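Ferrous iron uptake transporter protein B (Streptococcus thermophilus, PDB 3TAH) probably drives ferrous iron uptake across the membrane with GTP, its cytosolic nucleotide-binding G domain and helical domain forming this chain. Local coordinates at residues T4-G10 and A81-V87; S18-I23 and A145-V151; V88-N92 and I117-Q123; G107-T111 and K157-T163. The protein carries 1 engineered substitution. One frame throughout, in Å; residues are numbered along the deposited sequence. Where two conformers were deposited one is given.

Interaction 1: residues T4-G10 and A81-V87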
# COMPACT_ATOMS: atom_id res chain seq x y z
N THR A 4 7.31 -3.51 -17.72
CA THR A 4 6.81 -2.72 -16.58
C THR A 4 6.04 -3.70 -15.68
O THR A 4 5.09 -4.32 -16.11
CB THR A 4 5.95 -1.53 -16.99
OG1 THR A 4 6.73 -0.62 -17.76
CG2 THR A 4 5.46 -0.75 -15.77
N GLU A 5 6.49 -3.85 -14.43
CA GLU A 5 5.90 -4.78 -13.48
C GLU A 5 4.95 -4.02 -12.58
O GLU A 5 5.39 -3.13 -11.84
CB GLU A 5 6.98 -5.43 -12.64
CG GLU A 5 6.54 -6.68 -11.94
CD GLU A 5 6.39 -7.85 -12.89
OE1 GLU A 5 5.78 -8.85 -12.49
OE2 GLU A 5 6.88 -7.77 -14.04
N ILE A 6 3.68 -4.39 -12.65
CA ILE A 6 2.62 -3.73 -11.90
C ILE A 6 2.10 -4.70 -10.84
O ILE A 6 1.50 -5.72 -11.19
CB ILE A 6 1.47 -3.28 -12.83
CG1 ILE A 6 2.00 -2.33 -13.91
CG2 ILE A 6 0.37 -2.61 -12.00
CD1 ILE A 6 0.97 -1.84 -14.92
N ALA A 7 2.31 -4.37 -9.57
CA ALA A 7 1.82 -5.19 -8.46
C ALA A 7 0.35 -4.88 -8.18
O ALA A 7 0.03 -3.75 -7.82
CB ALA A 7 2.66 -4.96 -7.19
N LEU A 8 -0.53 -5.87 -8.34
CA LEU A 8 -1.96 -5.73 -8.08
C LEU A 8 -2.27 -6.22 -6.67
O LEU A 8 -1.99 -7.37 -6.33
CB LEU A 8 -2.74 -6.54 -9.12
CG LEU A 8 -4.26 -6.40 -9.16
CD1 LEU A 8 -4.62 -5.05 -9.73
CD2 LEU A 8 -4.89 -7.51 -9.98
N ILE A 9 -2.84 -5.35 -5.83
CA ILE A 9 -3.15 -5.73 -4.46
C ILE A 9 -4.35 -4.96 -3.91
O ILE A 9 -4.63 -3.82 -4.29
CB ILE A 9 -1.88 -5.57 -3.55
CG1 ILE A 9 -2.12 -6.13 -2.15
CG2 ILE A 9 -1.45 -4.12 -3.47
CD1 ILE A 9 -0.83 -6.29 -1.35
N GLY A 10 -5.06 -5.60 -3.00
CA GLY A 10 -6.20 -4.99 -2.34
C GLY A 10 -6.73 -5.97 -1.30
O GLY A 10 -6.19 -7.07 -1.15
N ALA A 81 8.78 -4.34 -8.21
CA ALA A 81 7.62 -3.70 -8.81
C ALA A 81 7.90 -2.26 -9.21
O ALA A 81 8.49 -1.49 -8.45
CB ALA A 81 6.44 -3.74 -7.83
N ASP A 82 7.49 -1.88 -10.42
CA ASP A 82 7.58 -0.52 -10.89
C ASP A 82 6.43 0.33 -10.36
O ASP A 82 6.62 1.51 -10.14
CB ASP A 82 7.58 -0.48 -12.42
CG ASP A 82 8.77 -1.21 -13.01
OD1 ASP A 82 9.90 -0.72 -12.84
OD2 ASP A 82 8.59 -2.27 -13.63
N SER A 83 5.27 -0.29 -10.19
CA SER A 83 4.02 0.39 -9.81
C SER A 83 3.20 -0.52 -8.91
O SER A 83 3.30 -1.74 -9.01
CB SER A 83 3.21 0.68 -11.08
OG SER A 83 1.81 0.67 -10.85
N ILE A 84 2.42 0.07 -8.01
CA ILE A 84 1.40 -0.67 -7.26
C ILE A 84 0.04 -0.23 -7.81
O ILE A 84 -0.23 0.96 -7.83
CB ILE A 84 1.43 -0.38 -5.75
CG1 ILE A 84 2.70 -0.94 -5.11
CG2 ILE A 84 0.23 -1.02 -5.05
CD1 ILE A 84 2.84 -0.54 -3.64
N LEU A 85 -0.78 -1.19 -8.25
CA LEU A 85 -2.17 -0.93 -8.65
C LEU A 85 -3.03 -1.49 -7.51
O LEU A 85 -3.17 -2.71 -7.33
CB LEU A 85 -2.49 -1.58 -10.00
CG LEU A 85 -3.91 -1.36 -10.54
CD1 LEU A 85 -4.35 0.09 -10.59
CD2 LEU A 85 -4.00 -1.97 -11.94
N ASN A 86 -3.59 -0.56 -6.74
CA ASN A 86 -4.29 -0.86 -5.50
C ASN A 86 -5.79 -0.89 -5.81
O ASN A 86 -6.37 0.14 -6.14
CB ASN A 86 -3.91 0.22 -4.45
CG ASN A 86 -4.64 0.08 -3.12
OD1 ASN A 86 -4.79 1.07 -2.39
ND2 ASN A 86 -5.07 -1.13 -2.78
N VAL A 87 -6.38 -2.08 -5.70
CA VAL A 87 -7.83 -2.28 -5.90
C VAL A 87 -8.53 -1.98 -4.57
O VAL A 87 -8.26 -2.62 -3.55
CB VAL A 87 -8.17 -3.71 -6.38
CG1 VAL A 87 -9.67 -3.89 -6.60
CG2 VAL A 87 -7.39 -4.03 -7.65

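Interaction 2: residues S18-I23 and A145-V151. With BGO (3'-O-(N-methylanthraniloyl)guanosine-5'-diphosphate), chain C.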
# COMPACT_ATOMS: atom_id res chain seq x y z
N SER A 18 -11.40 -10.37 -10.09
CA SER A 18 -12.24 -9.99 -11.22
C SER A 18 -11.49 -9.05 -12.15
O SER A 18 -11.55 -9.24 -13.36
CB SER A 18 -13.54 -9.33 -10.75
OG SER A 18 -14.34 -10.24 -10.01
N LEU A 19 -10.80 -8.05 -11.59
CA LEU A 19 -10.00 -7.13 -12.42
C LEU A 19 -8.78 -7.83 -13.01
O LEU A 19 -8.47 -7.64 -14.17
CB LEU A 19 -9.55 -5.89 -11.64
CG LEU A 19 -10.67 -4.93 -11.25
CD1 LEU A 19 -10.15 -3.86 -10.28
CD2 LEU A 19 -11.30 -4.28 -12.46
N PHE A 20 -8.10 -8.64 -12.22
CA PHE A 20 -6.98 -9.44 -12.74
C PHE A 20 -7.40 -10.22 -14.00
O PHE A 20 -6.70 -10.18 -15.03
CB PHE A 20 -6.45 -10.41 -11.69
CG PHE A 20 -5.26 -11.19 -12.16
CD1 PHE A 20 -4.00 -10.61 -12.17
CD2 PHE A 20 -5.40 -12.50 -12.62
CE1 PHE A 20 -2.87 -11.32 -12.63
CE2 PHE A 20 -4.27 -13.22 -13.07
CZ PHE A 20 -3.01 -12.61 -13.06
N ASN A 21 -8.53 -10.91 -13.91
CA ASN A 21 -9.05 -11.71 -15.03
C ASN A 21 -9.40 -10.87 -16.24
O ASN A 21 -9.10 -11.27 -17.37
CB ASN A 21 -10.23 -12.59 -14.59
CG ASN A 21 -9.81 -13.67 -13.62
OD1 ASN A 21 -8.65 -14.05 -13.57
ND2 ASN A 21 -10.76 -14.18 -12.84
N LEU A 22 -10.02 -9.70 -16.03
CA LEU A 22 -10.30 -8.78 -17.14
C LEU A 22 -9.03 -8.25 -17.80
O LEU A 22 -8.95 -8.18 -19.03
CB LEU A 22 -11.13 -7.58 -16.66
CG LEU A 22 -12.63 -7.77 -16.52
CD1 LEU A 22 -13.24 -6.54 -15.87
CD2 LEU A 22 -13.24 -8.03 -17.91
N ILE A 23 -8.05 -7.87 -16.99
CA ILE A 23 -6.84 -7.23 -17.48
C ILE A 23 -5.94 -8.20 -18.24
O ILE A 23 -5.34 -7.81 -19.25
CB ILE A 23 -6.02 -6.60 -16.32
CG1 ILE A 23 -6.77 -5.43 -15.69
CG2 ILE A 23 -4.66 -6.08 -16.83
CD1 ILE A 23 -6.30 -5.09 -14.29
N ALA A 145 -15.49 -3.88 -12.32
CA ALA A 145 -15.16 -5.18 -12.91
C ALA A 145 -16.41 -5.82 -13.52
O ALA A 145 -16.32 -6.50 -14.54
CB ALA A 145 -14.50 -6.09 -11.86
N LEU A 146 -17.58 -5.60 -12.92
CA LEU A 146 -18.84 -6.16 -13.44
C LEU A 146 -19.22 -5.52 -14.78
O LEU A 146 -19.36 -6.21 -15.81
CB LEU A 146 -19.98 -5.99 -12.42
CG LEU A 146 -21.38 -6.44 -12.87
CD1 LEU A 146 -21.38 -7.91 -13.26
CD2 LEU A 146 -22.39 -6.18 -11.77
N LYS A 147 -19.36 -4.20 -14.77
CA LYS A 147 -19.73 -3.43 -15.96
C LYS A 147 -18.60 -3.30 -16.97
O LYS A 147 -18.84 -2.86 -18.09
CB LYS A 147 -20.24 -2.04 -15.58
CG LYS A 147 -21.37 -2.01 -14.55
CD LYS A 147 -22.64 -2.72 -15.02
CE LYS A 147 -23.64 -2.89 -13.88
NZ LYS A 147 -24.75 -3.82 -14.27
N GLN A 148 -17.38 -3.66 -16.58
CA GLN A 148 -16.19 -3.60 -17.42
C GLN A 148 -15.91 -2.16 -17.88
O GLN A 148 -15.81 -1.89 -19.09
CB GLN A 148 -16.30 -4.60 -18.59
CG GLN A 148 -16.63 -6.03 -18.11
CD GLN A 148 -16.56 -7.10 -19.19
OE1 GLN A 148 -16.06 -6.87 -20.29
NE2 GLN A 148 -17.06 -8.29 -18.86
N THR A 149 -15.78 -1.26 -16.91
CA THR A 149 -15.50 0.16 -17.14
C THR A 149 -14.27 0.62 -16.35
O THR A 149 -14.04 0.16 -15.22
CB THR A 149 -16.69 1.06 -16.77
OG1 THR A 149 -17.05 0.88 -15.39
CG2 THR A 149 -17.90 0.78 -17.66
N GLY A 150 -13.49 1.51 -16.94
CA GLY A 150 -12.32 2.11 -16.27
C GLY A 150 -11.06 1.25 -16.21
O GLY A 150 -10.01 1.70 -15.75
N VAL A 151 -11.16 0.02 -16.70
CA VAL A 151 -10.09 -0.96 -16.54
C VAL A 151 -8.85 -0.58 -17.35
O VAL A 151 -7.75 -0.50 -16.79
CB VAL A 151 -10.59 -2.40 -16.87
CG1 VAL A 151 -9.47 -3.42 -16.72
CG2 VAL A 151 -11.75 -2.78 -15.97
C' BGO C . -19.26 -12.83 -6.90
N1 BGO C . -18.87 -4.40 -9.30
C2 BGO C . -19.79 -5.36 -8.81
N2 BGO C . -21.08 -5.08 -8.78
N3 BGO C . -19.34 -6.54 -8.36
C4 BGO C . -18.01 -6.81 -8.40
C5 BGO C . -17.06 -5.90 -8.88
C6 BGO C . -17.50 -4.66 -9.35
O6 BGO C . -16.72 -3.81 -9.80
N7 BGO C . -15.87 -6.49 -8.78
C8 BGO C . -16.03 -7.71 -8.25
N9 BGO C . -17.34 -7.89 -8.04
PA BGO C . -13.43 -10.86 -6.35
PB BGO C . -11.06 -10.57 -4.69
C1' BGO C . -20.72 -13.27 -6.66
O1' BGO C . -18.50 -13.51 -7.58
O1A BGO C . -12.80 -10.48 -7.62
C1B BGO C . -18.05 -8.99 -7.47
O1B BGO C . -10.51 -9.29 -4.25
C2' BGO C . -21.29 -14.33 -7.38
N2' BGO C . -20.61 -15.01 -8.30
O2' BGO C . -18.24 -10.84 -8.92
O2A BGO C . -13.62 -12.32 -6.03
C2B BGO C . -17.62 -10.34 -7.75
O2B BGO C . -10.38 -11.17 -5.83
C3' BGO C . -22.61 -14.67 -7.12
O3' BGO C . -18.82 -11.71 -6.41
O3A BGO C . -12.61 -10.23 -5.10
C3B BGO C . -17.46 -11.40 -6.75
O3B BGO C . -11.29 -11.53 -3.57
C4' BGO C . -23.35 -13.99 -6.17
O4' BGO C . -17.65 -9.02 -6.06
C4B BGO C . -17.21 -10.41 -5.61
C5' BGO C . -22.80 -12.93 -5.45
O5' BGO C . -14.86 -10.13 -6.25
C5B BGO C . -15.75 -10.30 -5.14
C6' BGO C . -21.47 -12.57 -5.70
CM' BGO C . -20.96 -16.39 -8.71

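Interaction 3: residues V88-N92 and I117-Q123. With BGO (3'-O-(N-methylanthraniloyl)guanosine-5'-diphosphate), chain C.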
# COMPACT_ATOMS: atom_id res chain seq x y z
N VAL A 88 -9.41 -0.98 -4.60
CA VAL A 88 -10.15 -0.49 -3.44
C VAL A 88 -11.66 -0.60 -3.68
O VAL A 88 -12.16 -0.14 -4.70
CB VAL A 88 -9.76 0.98 -3.15
CG1 VAL A 88 -10.69 1.67 -2.13
CG2 VAL A 88 -8.29 1.05 -2.70
N ASP A 89 -12.35 -1.21 -2.72
CA ASP A 89 -13.80 -1.32 -2.71
C ASP A 89 -14.45 0.00 -2.31
O ASP A 89 -14.47 0.38 -1.12
CB ASP A 89 -14.21 -2.42 -1.72
CG ASP A 89 -15.72 -2.64 -1.65
OD1 ASP A 89 -16.49 -1.96 -2.34
OD2 ASP A 89 -16.12 -3.51 -0.87
N ALA A 90 -15.00 0.69 -3.31
CA ALA A 90 -15.63 2.00 -3.11
C ALA A 90 -16.75 1.99 -2.08
O ALA A 90 -16.98 3.01 -1.44
CB ALA A 90 -16.16 2.53 -4.42
N THR A 91 -17.43 0.85 -1.92
CA THR A 91 -18.56 0.73 -0.98
C THR A 91 -18.10 0.50 0.46
O THR A 91 -18.91 0.43 1.37
CB THR A 91 -19.52 -0.42 -1.37
OG1 THR A 91 -18.95 -1.69 -1.00
CG2 THR A 91 -19.84 -0.40 -2.86
N ASN A 92 -16.79 0.38 0.67
CA ASN A 92 -16.22 0.20 2.00
C ASN A 92 -14.89 0.94 2.07
O ASN A 92 -13.85 0.38 2.45
CB ASN A 92 -16.01 -1.29 2.17
CG ASN A 92 -15.63 -1.68 3.56
OD1 ASN A 92 -14.92 -2.66 3.73
ND2 ASN A 92 -16.06 -0.92 4.56
N ILE A 117 -17.68 0.67 -8.29
CA ILE A 117 -18.27 1.99 -8.44
C ILE A 117 -19.76 1.91 -8.86
O ILE A 117 -20.57 2.80 -8.51
CB ILE A 117 -17.41 2.89 -9.40
CG1 ILE A 117 -17.52 4.36 -8.99
CG2 ILE A 117 -17.76 2.67 -10.88
CD1 ILE A 117 -16.83 4.67 -7.66
N ASP A 118 -20.12 0.85 -9.57
CA ASP A 118 -21.52 0.64 -9.98
C ASP A 118 -22.46 0.32 -8.80
O ASP A 118 -23.65 0.61 -8.86
CB ASP A 118 -21.61 -0.49 -11.01
CG ASP A 118 -21.11 -1.81 -10.47
OD1 ASP A 118 -19.89 -1.91 -10.20
OD2 ASP A 118 -21.90 -2.76 -10.30
N VAL A 119 -21.91 -0.30 -7.75
CA VAL A 119 -22.64 -0.68 -6.53
C VAL A 119 -22.93 0.54 -5.68
O VAL A 119 -24.01 0.67 -5.09
CB VAL A 119 -21.82 -1.68 -5.67
CG1 VAL A 119 -22.59 -2.13 -4.42
CG2 VAL A 119 -21.41 -2.89 -6.49
N LEU A 120 -21.93 1.42 -5.61
CA LEU A 120 -22.01 2.69 -4.91
C LEU A 120 -23.16 3.53 -5.43
O LEU A 120 -23.95 4.07 -4.65
CB LEU A 120 -20.68 3.44 -5.09
CG LEU A 120 -20.35 4.58 -4.15
CD1 LEU A 120 -20.16 4.08 -2.73
CD2 LEU A 120 -19.09 5.28 -4.66
N ASP A 121 -23.27 3.61 -6.76
CA ASP A 121 -24.37 4.31 -7.42
C ASP A 121 -25.73 3.79 -6.95
O ASP A 121 -26.66 4.57 -6.70
CB ASP A 121 -24.22 4.19 -8.94
N GLY A 122 -25.84 2.46 -6.82
CA GLY A 122 -27.06 1.81 -6.34
C GLY A 122 -27.39 1.97 -4.86
O GLY A 122 -28.55 1.83 -4.48
N GLN A 123 -26.39 2.25 -4.02
CA GLN A 123 -26.58 2.48 -2.58
C GLN A 123 -26.94 3.93 -2.24
O GLN A 123 -27.10 4.26 -1.06
CB GLN A 123 -25.31 2.10 -1.80
CG GLN A 123 -24.92 0.62 -1.82
CD GLN A 123 -23.57 0.33 -1.17
OE1 GLN A 123 -22.74 1.23 -1.02
NE2 GLN A 123 -23.36 -0.92 -0.77
C' BGO C . -19.26 -12.83 -6.90
N1 BGO C . -18.87 -4.40 -9.30
C2 BGO C . -19.79 -5.36 -8.81
N2 BGO C . -21.08 -5.08 -8.78
N3 BGO C . -19.34 -6.54 -8.36
C4 BGO C . -18.01 -6.81 -8.40
C5 BGO C . -17.06 -5.90 -8.88
C6 BGO C . -17.50 -4.66 -9.35
O6 BGO C . -16.72 -3.81 -9.80
N7 BGO C . -15.87 -6.49 -8.78
C8 BGO C . -16.03 -7.71 -8.25
N9 BGO C . -17.34 -7.89 -8.04
PA BGO C . -13.43 -10.86 -6.35
PB BGO C . -11.06 -10.57 -4.69
C1' BGO C . -20.72 -13.27 -6.66
O1' BGO C . -18.50 -13.51 -7.58
O1A BGO C . -12.80 -10.48 -7.62
C1B BGO C . -18.05 -8.99 -7.47
O1B BGO C . -10.51 -9.29 -4.25
C2' BGO C . -21.29 -14.33 -7.38
N2' BGO C . -20.61 -15.01 -8.30
O2' BGO C . -18.24 -10.84 -8.92
O2A BGO C . -13.62 -12.32 -6.03
C2B BGO C . -17.62 -10.34 -7.75
O2B BGO C . -10.38 -11.17 -5.83
C3' BGO C . -22.61 -14.67 -7.12
O3' BGO C . -18.82 -11.71 -6.41
O3A BGO C . -12.61 -10.23 -5.10
C3B BGO C . -17.46 -11.40 -6.75
O3B BGO C . -11.29 -11.53 -3.57
C4' BGO C . -23.35 -13.99 -6.17
O4' BGO C . -17.65 -9.02 -6.06
C4B BGO C . -17.21 -10.41 -5.61
C5' BGO C . -22.80 -12.93 -5.45
O5' BGO C . -14.86 -10.13 -6.25
C5B BGO C . -15.75 -10.30 -5.14
C6' BGO C . -21.47 -12.57 -5.70
CM' BGO C . -20.96 -16.39 -8.71

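Interaction 4: residues G107-T111 and K157-T163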
# COMPACT_ATOMS: atom_id res chain seq x y z
N GLY A 107 7.06 3.29 -0.87
CA GLY A 107 7.78 4.09 -1.83
C GLY A 107 7.65 3.67 -3.28
O GLY A 107 8.27 4.29 -4.13
N ILE A 108 6.86 2.62 -3.57
CA ILE A 108 6.54 2.26 -4.95
C ILE A 108 5.24 2.98 -5.28
O ILE A 108 4.23 2.72 -4.63
CB ILE A 108 6.33 0.78 -5.12
CG1 ILE A 108 7.58 0.01 -4.72
CG2 ILE A 108 5.97 0.48 -6.57
CD1 ILE A 108 7.41 -1.47 -4.85
N PRO A 109 5.25 3.89 -6.27
CA PRO A 109 4.06 4.73 -6.53
C PRO A 109 2.77 3.94 -6.70
O PRO A 109 2.75 2.94 -7.44
CB PRO A 109 4.42 5.46 -7.82
CG PRO A 109 5.87 5.62 -7.68
CD PRO A 109 6.35 4.30 -7.17
N VAL A 110 1.74 4.39 -6.00
CA VAL A 110 0.43 3.75 -5.98
C VAL A 110 -0.53 4.44 -6.94
O VAL A 110 -0.54 5.67 -7.02
CB VAL A 110 -0.14 3.78 -4.53
CG1 VAL A 110 -1.60 3.39 -4.50
CG2 VAL A 110 0.72 2.88 -3.63
N THR A 111 -1.31 3.63 -7.68
CA THR A 111 -2.44 4.07 -8.49
C THR A 111 -3.64 3.26 -7.97
O THR A 111 -3.53 2.05 -7.78
CB THR A 111 -2.22 3.79 -9.98
OG1 THR A 111 -1.14 4.60 -10.47
CG2 THR A 111 -3.49 4.06 -10.79
N LYS A 157 -2.75 4.39 -16.43
CA LYS A 157 -2.29 5.29 -15.39
C LYS A 157 -1.20 4.64 -14.55
O LYS A 157 -0.13 5.24 -14.34
CB LYS A 157 -3.47 5.73 -14.52
CG LYS A 157 -3.17 6.75 -13.43
CD LYS A 157 -2.51 8.02 -13.95
CE LYS A 157 -3.41 8.79 -14.89
NZ LYS A 157 -2.83 10.13 -15.20
N ALA A 158 -1.46 3.41 -14.09
CA ALA A 158 -0.49 2.67 -13.30
C ALA A 158 0.81 2.50 -14.08
O ALA A 158 1.89 2.70 -13.53
CB ALA A 158 -1.04 1.31 -12.86
N ALA A 159 0.69 2.15 -15.36
CA ALA A 159 1.87 1.97 -16.23
C ALA A 159 2.74 3.22 -16.37
O ALA A 159 3.95 3.07 -16.60
CB ALA A 159 1.47 1.42 -17.61
N HIS A 160 2.15 4.41 -16.22
CA HIS A 160 2.87 5.70 -16.32
C HIS A 160 3.12 6.38 -14.97
O HIS A 160 3.52 7.54 -14.94
CB HIS A 160 2.11 6.64 -17.26
CG HIS A 160 2.17 6.20 -18.69
ND1 HIS A 160 1.21 5.39 -19.26
CD2 HIS A 160 3.09 6.43 -19.66
CE1 HIS A 160 1.53 5.15 -20.52
NE2 HIS A 160 2.67 5.76 -20.78
N THR A 161 2.90 5.64 -13.89
CA THR A 161 3.08 6.10 -12.52
C THR A 161 4.00 5.09 -11.82
O THR A 161 3.56 4.21 -11.08
CB THR A 161 1.74 6.23 -11.79
OG1 THR A 161 0.84 7.03 -12.57
CG2 THR A 161 1.92 6.87 -10.40
N THR A 162 5.30 5.23 -12.08
CA THR A 162 6.29 4.25 -11.65
C THR A 162 7.44 4.84 -10.85
O THR A 162 7.58 6.06 -10.72
CB THR A 162 6.90 3.53 -12.88
OG1 THR A 162 7.78 4.44 -13.56
CG2 THR A 162 5.80 3.02 -13.83
N THR A 163 8.27 3.94 -10.30
CA THR A 163 9.48 4.32 -9.58
C THR A 163 10.43 5.14 -10.49
O THR A 163 11.24 5.93 -10.00
CB THR A 163 10.22 3.08 -9.02
OG1 THR A 163 10.54 2.19 -10.09
CG2 THR A 163 9.37 2.34 -7.98
O HOH W 1 1.28 3.34 -9.82

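Interaction 1: residues T4-G10 and A81-V87
Strands 4-10 and 83-87 run parallel, Ile6 facing Ser83 and Leu8 facing Leu85, with their short axes 4.5 Å apart at closest and inclined by 28°. Ala7 and Ile9 each use both their amide and their carbonyl toward the partner strand; the bond from Leu85 N to Ala7 O is 2.7 Å long. At the start of the pair, the loop residue Asp82 extends this pattern with its side chain: its OD2 receives Glu5 N through the anti lone pair at 2.7 Å, almost straight at 177°, while Glu5 O takes both Asp82 N and Ser83 N in its carbonyl plane. Asp82 CG lies beside its own backbone N (chi1 -62°), which brings the carboxylate alongside the start of strand 4-10. At the other end Val87 N and Asn86 ND2 grip Ile9 O from opposite faces of the carbonyl, ND2 at 3.1 Å and well above the plane, yet with the oxygen almost in the amide plane of Asn86. Thr100 OG1 bonds to OD1 of that amide, so both its ends are held.

Ile6, Leu8, Leu85 and Val87 share one face of the sheet, where Leu8 CD1 packs on Val87 CG2 at 3.6 Å and Ile6 CG2 lies against Leu85 CB at 3.6 Å. The other face carries Ile9 and Ile84, side by side through their CG2 methyls. In this central pair of the P-loop GTPase sheet, 4-10 leads into the P-loop at Gly10. Strand 51-55 flanks 4-10 and strand 110-115 flanks 83-89, while Ala7 and Ile9 pack against helix 67-77.

Interaction 2: residues S18-I23 and A145-V151
In the nucleotide pocket of the G domain, the helix that follows the P-loop meets the loop that reads the guanine base, and the two pack through apolar side chains. Ala145 is central: its CB touches Ser18 CB at 3.6 Å and Leu19 CD2 at 3.7 Å, and it also comes up to N7 of the base. Leu22 bridges more of the loop. Its CD1 rests on the Ala145 carbonyl and near Val151 CG2, whereas Leu22 CD2 crosses the side-chain amide of Gln148, 3.7 Å from its CD. Val151, at the start of the next helix, splits its two methyls: CG1, anti to the backbone N (chi1 179°), meets Ile23 CG1 at 3.5 Å, and CG2 meets Leu19 CD2.

No hydrogen bond joins the two segments directly; the bound nucleotide supplies the polar link. Ser18 grips one alpha-phosphate oxygen, O1A, twice, through N at 2.8 Å and OG at 2.9 Å, its hydroxyl lying beside the backbone N. Ala145 N donates to the guanine O6 at 2.8 Å, and Leu146 lays its CB and CD2 against the base. Gln148 and Thr149 form a G1 beta bulge facing Ser144, where the loop turns back toward helix 151-159. Phosphate binding by the P-loop helix, together with a backbone amide on O6 from the loop after the last strand, is the hallmark of the guanine site in P-loop GTPases.

Interaction 3: residues V88-N92 and I117-Q123
Thr91 and Ala90, just beyond strand 83-89, lie against the short helix 117-122 and make this contact together with Leu120. Thr91 has the most surface buried. The CG2 methyl of Thr91 crosses Val119, 3.6 Å from Val119 CG1, and Thr91 CB lies 3.6 Å from Gln123 OE1, the Gln123 side chain reaching back from the end of the helix. Ala90 points its methyl at the helix, between Ile117 CD1 at 3.9 Å and Leu120 CD2 at 4.0 Å. Leu120 straddles Ala90, since its other methyl, CD1, rests 3.6 Å from the Ala90 carbonyl oxygen.

What fixes Thr91 is Asp89. The carboxylate oxygen OD1 accepts both Thr91 N, closing an Asx turn, and Thr91 OG1 at 2.8 Å, the two donors arriving from the same face of the carboxylate. With OG1 sitting between the backbone N and carbonyl carbon (chi1 77°), the hydroxyl turns to Asp89 and leaves CG2 for Val119.

The same helix also serves the nucleotide. Asp118 takes guanine N1 on OD1, at 2.8 Å and nearly straight (178°), and N2 on OD2; Ser144 OG also bonds to OD1. Val119 lays CG2 over the face of the base at N2, while its CG1 packs on Thr91. A carboxylate pairing with both N1 and N2 of the base is the signature of the NKxD-type guanine-specificity motif, here Asn115 to Asp118.

Interaction 4: residues G107-T111 and K157-T163
Pro109 and Thr111, at the start of strand 110-115 of the G-domain sheet, press against the chain leaving helix 151-159, and no hydrogen bond passes directly between the segments. The proline ring spans three residues: CB faces Thr161 O, Pro109 CG lies 3.5 Å from Thr162 O, and Pro109 CD meets Thr163 CG2 at 3.7 Å, the two side chains crossing at about a right angle. Thr111 is wedged in where the helix ends. With OG1 beside the backbone N (chi1 -67°), Thr111 CG2 stands anti to that N and packs on Lys157 CG at 3.8 Å, while Thr111 OG1 comes within 3.5 Å of Ala158 CA and also faces Thr161 CB.

A water supplies the polar connection. It lies 2.8 Å from Pro109 O and 2.7 Å from Thr161 O, and is hydrogen-bonded to Thr111 OG1, so one molecule joins two backbone carbonyls and a buried hydroxyl.

Further out, Thr161 is held by its own helix end: OG1 donates to Lys157 O at 2.7 Å from above the carbonyl plane, which turns its CG2 toward Pro109. Thr165 OG1 bonds to both Thr162 N and His160 O and ties down the following turn. Strand 83-89 secures Thr111 through backbone bonds to Ile84 and Asn86, and Arg196 reaches Gly107 O. Direct contact here is therefore mainly van der Waals, and one bound water links Pro109 O, Thr111 OG1 and Thr161 O.

Overall arrangement
Interactions 1 and 4 form the buried part of this set, their centres about 8 Å apart, and the backbones of Ile84 and Asn86 probably bond to Thr111 between them. Interactions 2 and 3 are partly buried, at the nucleotide pocket, and both touch the guanine base. Strand 83-89 serves interactions 1 and 3, its core end in the sheet and its far end near the base. Interaction 2 reaches the sheet's apolar face, where Leu19 and Phe20 meet Val87 and Leu8. Chemistry follows place: direct backbone bonds dominate interaction 1, interaction 4 relies on packing and water, and in 2 and 3 apolar packing lies behind polar groups turned to the ligand.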